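Local coordinates for protein salicylaldehyde dehydrogenase NahF (Pseudomonas putida, PDB 4JZ6) that probably catalyses the NAD+-dependent oxidation of salicylaldehyde to salicylate, a step in naphthalene degradation, at residues Q299-T304 and E396-I401; G364-C369 and L383-S388; S420-S425 and K467-G472. One frame throughout, in Å; residues are numbered along the deposited sequence.

Interaction 1: Q299-T304 and E396-I401; sequences QICMST and ETFGPI. With NK (salicylaldehyde), chain B.
Q299 lies over one face of the F398 ring, where the cysteine loop of this aldehyde dehydrogenase meets the Glu-x-Phe-Gly-Pro motif of the same family. Q299 CA makes a CH-pi contact with the ring centroid at 4.0 Å, only 22° off the normal, and Q299 O comes within 3.1 Å of F398 CE2, obliquely from the same side. The glutamine side chain crosses the phenylalanine at about a right angle, its amide plane turned 48° from the ring. C301 approaches differently: C301 SG stands at the edge of the F398 ring, 3.8 Å from F398 CZ, in a sulfur-aromatic contact. A smaller alanine in place of F398 would probably open a gap beneath Q299 and beside the C301 sulfur, leaving that loop less firmly supported.

With CG anti to the backbone N (chi1 -171°), the extended side chain of E396 brings OE1 to the edge of the F398 ring, in its plane. E396 OE1 takes its hydrogen bond from G270 N; its 3.6 Å approach to C301 O is only a contact between two acceptors. The cysteine loop itself is a type I turn from I300 to S303, closed by S303 N to I300 O, with I300 N to S303 OG as a further bond. The turn presents C301 N to the aldehyde oxygen OAH of salicylaldehyde at 2.6 Å, a bond of weak geometry, as in the oxyanion hole of aldehyde dehydrogenases, where the cysteine N is one donor. M302 N makes a longer, weak bond to OAH. Q299 O accepts from N166. One water donates both to Q299 OE1 (3.2 Å) and to F398 O (2.9 Å).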
loop_
_atom_site.group_PDB
_atom_site.type_symbol
_atom_site.label_atom_id
_atom_site.label_comp_id
_atom_site.label_asym_id
_atom_site.label_seq_id
_atom_site.Cartn_x
_atom_site.Cartn_y
_atom_site.Cartn_z
ATOM N N GLN A 299 10.466 0.425 -25.627
ATOM C CA GLN A 299 11.135 0.466 -24.339
ATOM C C GLN A 299 10.288 1.201 -23.304
ATOM O O GLN A 299 10.811 1.833 -22.386
ATOM C CB GLN A 299 12.512 1.109 -24.471
ATOM C CG GLN A 299 13.502 0.247 -25.209
ATOM C CD GLN A 299 14.893 0.849 -25.228
ATOM O OE1 GLN A 299 15.885 0.167 -24.956
ATOM N NE2 GLN A 299 14.976 2.135 -25.556
ATOM N N ILE A 300 8.974 1.120 -23.460
ATOM C CA ILE A 300 8.058 1.704 -22.492
ATOM C C ILE A 300 7.427 0.548 -21.737
ATOM O O ILE A 300 7.120 -0.475 -22.343
ATOM C CB ILE A 300 6.970 2.538 -23.196
ATOM C CG1 ILE A 300 7.598 3.389 -24.305
ATOM C CG2 ILE A 300 6.222 3.405 -22.196
ATOM C CD1 ILE A 300 6.611 4.236 -25.075
ATOM N N CYS A 301 7.242 0.687 -20.424
ATOM C CA CYS A 301 6.687 -0.420 -19.635
ATOM C C CYS A 301 5.272 -0.751 -20.104
ATOM O O CYS A 301 4.809 -1.880 -19.942
ATOM C CB CYS A 301 6.708 -0.131 -18.127
ATOM S SG CYS A 301 8.356 -0.008 -17.375
ATOM N N MET A 302 4.604 0.236 -20.703
ATOM C CA MET A 302 3.268 0.029 -21.255
ATOM C C MET A 302 3.247 -0.143 -22.777
ATOM O O MET A 302 2.173 -0.092 -23.385
ATOM C CB MET A 302 2.322 1.164 -20.850
ATOM C CG MET A 302 2.828 2.572 -21.156
ATOM S SD MET A 302 1.557 3.832 -20.883
ATOM C CE MET A 302 2.552 5.328 -20.895
ATOM N N SER A 303 4.420 -0.336 -23.387
ATOM C CA SER A 303 4.496 -0.601 -24.824
ATOM C C SER A 303 3.618 -1.787 -25.139
ATOM O O SER A 303 3.530 -2.722 -24.346
ATOM C CB SER A 303 5.924 -0.923 -25.267
ATOM O OG SER A 303 6.722 0.241 -25.352
ATOM N N THR A 304 2.958 -1.744 -26.288
ATOM C CA THR A 304 2.092 -2.832 -26.706
ATOM C C THR A 304 2.929 -4.082 -26.954
ATOM O O THR A 304 3.632 -4.172 -27.961
ATOM C CB THR A 304 1.349 -2.461 -27.985
ATOM O OG1 THR A 304 0.786 -1.152 -27.843
ATOM C CG2 THR A 304 0.254 -3.464 -28.262
ATOM N N GLU A 396 8.012 -10.039 -20.462
ATOM C CA GLU A 396 8.216 -8.694 -20.986
ATOM C C GLU A 396 9.497 -8.623 -21.805
ATOM O O GLU A 396 10.534 -9.137 -21.392
ATOM C CB GLU A 396 8.261 -7.672 -19.845
ATOM C CG GLU A 396 8.254 -6.229 -20.311
ATOM C CD GLU A 396 8.199 -5.240 -19.163
ATOM O OE1 GLU A 396 7.587 -4.165 -19.334
ATOM O OE2 GLU A 396 8.772 -5.535 -18.089
ATOM N N THR A 397 9.419 -7.986 -22.968
ATOM C CA THR A 397 10.572 -7.841 -23.843
ATOM C C THR A 397 10.781 -6.369 -24.175
ATOM O O THR A 397 10.046 -5.793 -24.970
ATOM C CB THR A 397 10.377 -8.627 -25.154
ATOM O OG1 THR A 397 9.363 -7.998 -25.948
ATOM C CG2 THR A 397 9.970 -10.069 -24.864
ATOM N N PHE A 398 11.783 -5.755 -23.562
ATOM C CA PHE A 398 12.015 -4.327 -23.739
ATOM C C PHE A 398 12.709 -4.038 -25.058
ATOM O O PHE A 398 13.933 -3.911 -25.109
ATOM C CB PHE A 398 12.838 -3.772 -22.572
ATOM C CG PHE A 398 12.107 -2.749 -21.756
ATOM C CD1 PHE A 398 10.839 -3.020 -21.254
ATOM C CD2 PHE A 398 12.681 -1.514 -21.490
ATOM C CE1 PHE A 398 10.158 -2.077 -20.506
ATOM C CE2 PHE A 398 12.003 -0.565 -20.737
ATOM C CZ PHE A 398 10.740 -0.847 -20.245
ATOM N N GLY A 399 11.926 -3.932 -26.126
ATOM C CA GLY A 399 12.491 -3.727 -27.447
ATOM C C GLY A 399 11.462 -3.526 -28.540
ATOM O O GLY A 399 10.260 -3.667 -28.301
ATOM N N PRO A 400 11.935 -3.177 -29.749
ATOM C CA PRO A 400 11.101 -2.993 -30.942
ATOM C C PRO A 400 10.627 -4.338 -31.501
ATOM O O PRO A 400 10.820 -4.646 -32.682
ATOM C CB PRO A 400 12.055 -2.318 -31.928
ATOM C CG PRO A 400 13.404 -2.827 -31.542
ATOM C CD PRO A 400 13.363 -2.937 -30.035
ATOM N N ILE A 401 10.020 -5.136 -30.630
ATOM C CA ILE A 401 9.449 -6.417 -31.012
ATOM C C ILE A 401 8.103 -6.550 -30.309
ATOM O O ILE A 401 7.910 -5.997 -29.225
ATOM C CB ILE A 401 10.385 -7.592 -30.638
ATOM C CG1 ILE A 401 9.816 -8.923 -31.135
ATOM C CG2 ILE A 401 10.639 -7.629 -29.145
ATOM C CD1 ILE A 401 10.699 -10.124 -30.844
HETATM O OAH NK B . 6.233 2.670 -19.023
HETATM C CAD NK B . 6.945 3.595 -18.686
HETATM C CAA NK B . 6.315 4.932 -18.701
HETATM C CAC NK B . 5.093 5.171 -18.073
HETATM C CAG NK B . 4.542 6.448 -18.121
HETATM C CAI NK B . 5.187 7.466 -18.796
HETATM C CAE NK B . 6.395 7.228 -19.426
HETATM C CAB NK B . 6.962 5.955 -19.381
HETATM O OAF NK B . 8.160 5.668 -19.990
HETATM O O HOH W 1 16.147 -2.737 -23.711
#

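Interaction 2: G364-C369 and L383-S388; sequences GAKVVC and LDHVKS
K366 and D384 face each other as an antiparallel hydrogen-bonded pair, each backbone satisfying the other. D384 N donates to K366 O at 2.8 Å and almost straight, 173° at the hydrogen; the return bond, K366 N to D384 O, is longer at 3.1 Å and more bent, 147°. K366 O is also approached by L383 CA, 3.4 Å away, in a CA-H...O contact. One residue along, V367 and L383 form the non-hydrogen-bonded pair. L383 spends its own backbone bonds on the other neighbour, with T402 and V404 of strand 401-407. This is a beta hairpin whose outer strand, 366-369, is the edge of the seven-stranded sheet; a classic beta bulge interrupts it, V368 and C369 both facing I382 and both bonding to its backbone.

The side chains divide between the two faces. V367 CG2 packs on L383 CD2 at 3.6 Å, and F357 of helix 349-362 covers both residues. On the face that carries D384, V368 CG1 comes to D384 CB, also at 3.6 Å, and helix 311-327 closes over them through V322 and V318. The D384 carboxylate turns to R406, whose NH1 meets OD2 in a salt bridge. K366, with CG anti to the backbone N (chi1 174°), runs alongside H385 and rests its CD near the ring edge, 3.9 Å from H385 CD2. A bend at the last torsion then carries the ammonium away, K366 NZ ending 6.4 Å from H385 NE2.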
loop_
_atom_site.group_PDB
_atom_site.type_symbol
_atom_site.label_atom_id
_atom_site.label_comp_id
_atom_site.label_asym_id
_atom_site.label_seq_id
_atom_site.Cartn_x
_atom_site.Cartn_y
_atom_site.Cartn_z
ATOM N N GLY A 364 7.424 -22.900 -33.030
ATOM C CA GLY A 364 6.420 -22.703 -34.059
ATOM C C GLY A 364 6.058 -21.271 -34.404
ATOM O O GLY A 364 5.293 -21.040 -35.345
ATOM N N ALA A 365 6.592 -20.307 -33.658
ATOM C CA ALA A 365 6.312 -18.904 -33.950
ATOM C C ALA A 365 6.779 -18.539 -35.357
ATOM O O ALA A 365 7.642 -19.204 -35.938
ATOM C CB ALA A 365 6.946 -17.991 -32.918
ATOM N N LYS A 366 6.198 -17.478 -35.896
ATOM C CA LYS A 366 6.429 -17.101 -37.277
ATOM C C LYS A 366 6.826 -15.626 -37.358
ATOM O O LYS A 366 6.053 -14.745 -36.980
ATOM C CB LYS A 366 5.160 -17.386 -38.090
ATOM C CG LYS A 366 5.186 -16.925 -39.532
ATOM C CD LYS A 366 3.881 -17.284 -40.239
ATOM C CE LYS A 366 3.743 -16.546 -41.564
ATOM N NZ LYS A 366 4.969 -16.676 -42.404
ATOM N N VAL A 367 8.048 -15.362 -37.816
ATOM C CA VAL A 367 8.506 -13.995 -38.010
ATOM C C VAL A 367 7.809 -13.437 -39.240
ATOM O O VAL A 367 8.168 -13.771 -40.371
ATOM C CB VAL A 367 10.034 -13.926 -38.233
ATOM C CG1 VAL A 367 10.491 -12.481 -38.369
ATOM C CG2 VAL A 367 10.766 -14.594 -37.094
ATOM N N VAL A 368 6.798 -12.603 -39.030
ATOM C CA VAL A 368 6.087 -12.030 -40.168
ATOM C C VAL A 368 6.774 -10.769 -40.666
ATOM O O VAL A 368 6.540 -10.332 -41.793
ATOM C CB VAL A 368 4.604 -11.745 -39.866
ATOM C CG1 VAL A 368 3.800 -13.053 -39.869
ATOM C CG2 VAL A 368 4.461 -11.010 -38.549
ATOM N N CYS A 369 7.621 -10.192 -39.819
ATOM C CA CYS A 369 8.484 -9.090 -40.231
ATOM C C CYS A 369 9.610 -8.893 -39.218
ATOM O O CYS A 369 9.474 -9.250 -38.047
ATOM C CB CYS A 369 7.682 -7.793 -40.425
ATOM S SG CYS A 369 7.731 -6.646 -39.038
ATOM N N LEU A 383 6.111 -11.089 -34.316
ATOM C CA LEU A 383 5.963 -12.542 -34.339
ATOM C C LEU A 383 4.479 -12.898 -34.319
ATOM O O LEU A 383 3.707 -12.346 -33.526
ATOM C CB LEU A 383 6.688 -13.188 -33.155
ATOM C CG LEU A 383 8.185 -12.891 -33.025
ATOM C CD1 LEU A 383 8.779 -13.567 -31.801
ATOM C CD2 LEU A 383 8.898 -13.339 -34.264
ATOM N N ASP A 384 4.084 -13.809 -35.206
ATOM C CA ASP A 384 2.693 -14.239 -35.314
ATOM C C ASP A 384 2.548 -15.685 -34.844
ATOM O O ASP A 384 3.532 -16.429 -34.795
ATOM C CB ASP A 384 2.217 -14.124 -36.763
ATOM C CG ASP A 384 0.702 -14.202 -36.893
ATOM O OD1 ASP A 384 0.020 -14.475 -35.879
ATOM O OD2 ASP A 384 0.194 -13.999 -38.016
ATOM N N HIS A 385 1.315 -16.079 -34.519
ATOM C CA HIS A 385 1.021 -17.420 -34.013
ATOM C C HIS A 385 1.845 -17.751 -32.777
ATOM O O HIS A 385 2.438 -18.827 -32.680
ATOM C CB HIS A 385 1.245 -18.482 -35.088
ATOM C CG HIS A 385 0.564 -18.179 -36.382
ATOM N ND1 HIS A 385 -0.791 -18.334 -36.566
ATOM C CD2 HIS A 385 1.057 -17.732 -37.565
ATOM C CE1 HIS A 385 -1.108 -17.996 -37.801
ATOM N NE2 HIS A 385 -0.005 -17.628 -38.430
ATOM N N VAL A 386 1.890 -16.807 -31.844
ATOM C CA VAL A 386 2.529 -17.031 -30.560
ATOM C C VAL A 386 1.550 -17.755 -29.635
ATOM O O VAL A 386 0.361 -17.436 -29.595
ATOM C CB VAL A 386 3.012 -15.702 -29.951
ATOM C CG1 VAL A 386 3.415 -15.875 -28.501
ATOM C CG2 VAL A 386 4.170 -15.160 -30.775
ATOM N N LYS A 387 2.054 -18.749 -28.913
ATOM C CA LYS A 387 1.210 -19.603 -28.091
ATOM C C LYS A 387 1.706 -19.637 -26.642
ATOM O O LYS A 387 2.836 -19.244 -26.347
ATOM C CB LYS A 387 1.164 -21.016 -28.683
ATOM C CG LYS A 387 0.524 -21.111 -30.067
ATOM C CD LYS A 387 -0.992 -20.920 -29.992
ATOM C CE LYS A 387 -1.729 -21.569 -31.173
ATOM N NZ LYS A 387 -1.758 -20.725 -32.410
ATOM N N SER A 388 0.857 -20.129 -25.745
ATOM C CA SER A 388 1.094 -20.032 -24.304
ATOM C C SER A 388 2.311 -20.802 -23.782
ATOM O O SER A 388 2.712 -20.620 -22.632
ATOM C CB SER A 388 -0.166 -20.440 -23.532
ATOM O OG SER A 388 -0.750 -21.611 -24.080
#

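Interaction 3: S420-S425 and K467-G472; sequences SVYGLS and KNTGYG. With EDO (1,2-ethanediol), chain K; SO4 (sulfate ion), chain D.
K467 adopts backbone angles rare for a residue with a side chain (56/-136°), and it is held at both ends. K467 NZ donates across to S420 O at 3.0 Å, while K467 N bonds O3 of a sulfate, also at 3.0 Å. The sulfate, probably from the crystallisation liquor, is shared with R239 and R240 of the second subunit.

Here the loop before strand 425-429 meets the segment carrying strand 470-471; L424 lies near bound salicylaldehyde and the predicted active-site E267, and Y471 lines the second salicylaldehyde pocket.

N468 N donates to V421 O at 3.1 Å. The N468 side chain lies against both V421 and Y422: ND2 is 3.5 Å from V421 CG2, and CB packs on the Y422 ring. One water bridges N468 ND2 and Y422 OH, 3.0 Å from each. In an ST turn, S420 OG accepts from Y422 N; it is also hydrogen-bonded to D394 OD1.

T469 splits its two branches. OG1, anti to the carbonyl carbon (chi1 -50°), accepts a nearly straight bond from G423 N at 2.9 Å and also bonds G269 O; T469 CG2 meets L424 CB at 3.6 Å, the side chains crossing at about a right angle.

E444 forms a salt bridge with K467 NZ. With a carboxylate beside it, K467 is likely to stay protonated, its N-H groups shared between the E444 carboxylate and the S420 carbonyl.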
loop_
_atom_site.group_PDB
_atom_site.type_symbol
_atom_site.label_atom_id
_atom_site.label_comp_id
_atom_site.label_asym_id
_atom_site.label_seq_id
_atom_site.Cartn_x
_atom_site.Cartn_y
_atom_site.Cartn_z
ATOM N N SER A 420 -2.174 -13.026 -18.344
ATOM C CA SER A 420 -0.875 -12.397 -18.148
ATOM C C SER A 420 -0.574 -12.266 -16.664
ATOM O O SER A 420 -1.477 -12.115 -15.842
ATOM C CB SER A 420 -0.837 -11.012 -18.792
ATOM O OG SER A 420 0.400 -10.368 -18.538
ATOM N N VAL A 421 0.706 -12.312 -16.329
ATOM C CA VAL A 421 1.142 -12.127 -14.955
ATOM C C VAL A 421 1.202 -10.634 -14.630
ATOM O O VAL A 421 1.349 -10.244 -13.471
ATOM C CB VAL A 421 2.519 -12.801 -14.720
ATOM C CG1 VAL A 421 3.664 -11.869 -15.113
ATOM C CG2 VAL A 421 2.642 -13.258 -13.287
ATOM N N TYR A 422 1.079 -9.805 -15.665
ATOM C CA TYR A 422 1.079 -8.349 -15.511
ATOM C C TYR A 422 -0.313 -7.774 -15.746
ATOM O O TYR A 422 -1.228 -8.479 -16.179
ATOM C CB TYR A 422 2.036 -7.696 -16.508
ATOM C CG TYR A 422 3.467 -8.161 -16.421
ATOM C CD1 TYR A 422 4.297 -7.716 -15.401
ATOM C CD2 TYR A 422 3.998 -9.023 -17.373
ATOM C CE1 TYR A 422 5.619 -8.127 -15.323
ATOM C CE2 TYR A 422 5.318 -9.441 -17.303
ATOM C CZ TYR A 422 6.124 -8.989 -16.276
ATOM O OH TYR A 422 7.438 -9.395 -16.198
ATOM N N GLY A 423 -0.453 -6.478 -15.486
ATOM C CA GLY A 423 -1.712 -5.787 -15.682
ATOM C C GLY A 423 -1.544 -4.281 -15.626
ATOM O O GLY A 423 -2.147 -3.617 -14.788
ATOM N N LEU A 424 -0.730 -3.740 -16.528
ATOM C CA LEU A 424 -0.460 -2.302 -16.551
ATOM C C LEU A 424 -1.461 -1.552 -17.424
ATOM O O LEU A 424 -2.381 -0.901 -16.922
ATOM C CB LEU A 424 0.973 -2.021 -17.028
ATOM C CG LEU A 424 1.386 -0.547 -17.141
ATOM C CD1 LEU A 424 1.051 0.224 -15.865
ATOM C CD2 LEU A 424 2.870 -0.405 -17.473
ATOM N N SER A 425 -1.268 -1.633 -18.735
ATOM C CA SER A 425 -2.122 -0.916 -19.666
ATOM C C SER A 425 -2.703 -1.878 -20.695
ATOM O O SER A 425 -2.216 -2.998 -20.849
ATOM C CB SER A 425 -1.334 0.192 -20.356
ATOM O OG SER A 425 -2.206 1.101 -20.997
ATOM N N LYS A 467 -1.354 -6.924 -10.099
ATOM C CA LYS A 467 -0.489 -8.104 -10.165
ATOM C C LYS A 467 0.994 -7.750 -10.153
ATOM O O LYS A 467 1.427 -6.905 -9.378
ATOM C CB LYS A 467 -0.801 -8.938 -11.405
ATOM C CG LYS A 467 -2.252 -9.337 -11.550
ATOM C CD LYS A 467 -2.421 -10.185 -12.793
ATOM C CE LYS A 467 -3.828 -10.105 -13.342
ATOM N NZ LYS A 467 -3.924 -10.804 -14.652
ATOM N N ASN A 468 1.764 -8.396 -11.024
ATOM C CA ASN A 468 3.210 -8.192 -11.063
ATOM C C ASN A 468 3.631 -6.788 -11.491
ATOM O O ASN A 468 4.812 -6.451 -11.428
ATOM C CB ASN A 468 3.893 -9.235 -11.949
ATOM C CG ASN A 468 4.091 -10.562 -11.244
ATOM O OD1 ASN A 468 3.350 -10.912 -10.321
ATOM N ND2 ASN A 468 5.103 -11.309 -11.673
ATOM N N THR A 469 2.669 -5.977 -11.928
ATOM C CA THR A 469 2.942 -4.581 -12.265
ATOM C C THR A 469 3.147 -3.750 -10.983
ATOM O O THR A 469 3.662 -2.635 -11.014
ATOM C CB THR A 469 1.831 -3.989 -13.173
ATOM O OG1 THR A 469 1.601 -4.873 -14.277
ATOM C CG2 THR A 469 2.234 -2.624 -13.716
ATOM N N GLY A 470 2.772 -4.325 -9.848
ATOM C CA GLY A 470 2.987 -3.685 -8.564
ATOM C C GLY A 470 1.705 -3.237 -7.886
ATOM O O GLY A 470 0.651 -3.858 -8.028
ATOM N N TYR A 471 1.805 -2.145 -7.139
ATOM C CA TYR A 471 0.656 -1.555 -6.476
ATOM C C TYR A 471 0.962 -0.107 -6.138
ATOM O O TYR A 471 2.114 0.327 -6.203
ATOM C CB TYR A 471 0.296 -2.339 -5.216
ATOM C CG TYR A 471 1.484 -2.777 -4.396
ATOM C CD1 TYR A 471 2.218 -1.857 -3.654
ATOM C CD2 TYR A 471 1.864 -4.120 -4.348
ATOM C CE1 TYR A 471 3.303 -2.254 -2.892
ATOM C CE2 TYR A 471 2.953 -4.529 -3.585
ATOM C CZ TYR A 471 3.667 -3.589 -2.860
ATOM O OH TYR A 471 4.748 -3.971 -2.098
ATOM N N GLY A 472 -0.061 0.646 -5.767
ATOM C CA GLY A 472 0.119 2.069 -5.561
ATOM C C GLY A 472 -0.143 2.804 -6.855
ATOM O O GLY A 472 -0.461 2.182 -7.869
HETATM C C1 EDO K . -3.894 0.883 -6.108
HETATM O O1 EDO K . -2.996 -0.138 -5.641
HETATM C C2 EDO K . -3.803 2.117 -5.214
HETATM O O2 EDO K . -4.914 2.998 -5.442
HETATM S S SO4 D . -3.718 -6.166 -7.037
HETATM O O1 SO4 D . -2.534 -5.530 -6.461
HETATM O O2 SO4 D . -4.413 -5.186 -7.864
HETATM O O3 SO4 D . -3.320 -7.317 -7.850
HETATM O O4 SO4 D . -4.597 -6.613 -5.958
HETATM O O HOH W 2 -3.639 -8.762 -16.246
HETATM O O HOH W 3 7.179 -11.280 -13.850
#

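Along the chain, interaction 2 falls between the two segments of interaction 1, and interaction 3 follows both. The seven-stranded sheet ties them together: interaction 2 is its edge hairpin, the two segments of interaction 1 lead into strands 306-310 and 401-407, and strand 425-429 begins where the first segment of interaction 3 ends. Segment 467-472 carries strand 470-471 of the six-stranded sheet, so interaction 3 joins the two sheets. The centres of interactions 1 and 3 are about 14 Å apart, and L424 CD2 touches C301 O and M302 N. Interaction 2 lies about 17 Å from interaction 1, touching it through I401 and L383, and about 24 Å from interaction 3, centre to centre. Interactions 1 and 3 thus meet beside the salicylaldehyde site, while interaction 2 belongs to the sheet's outer edge.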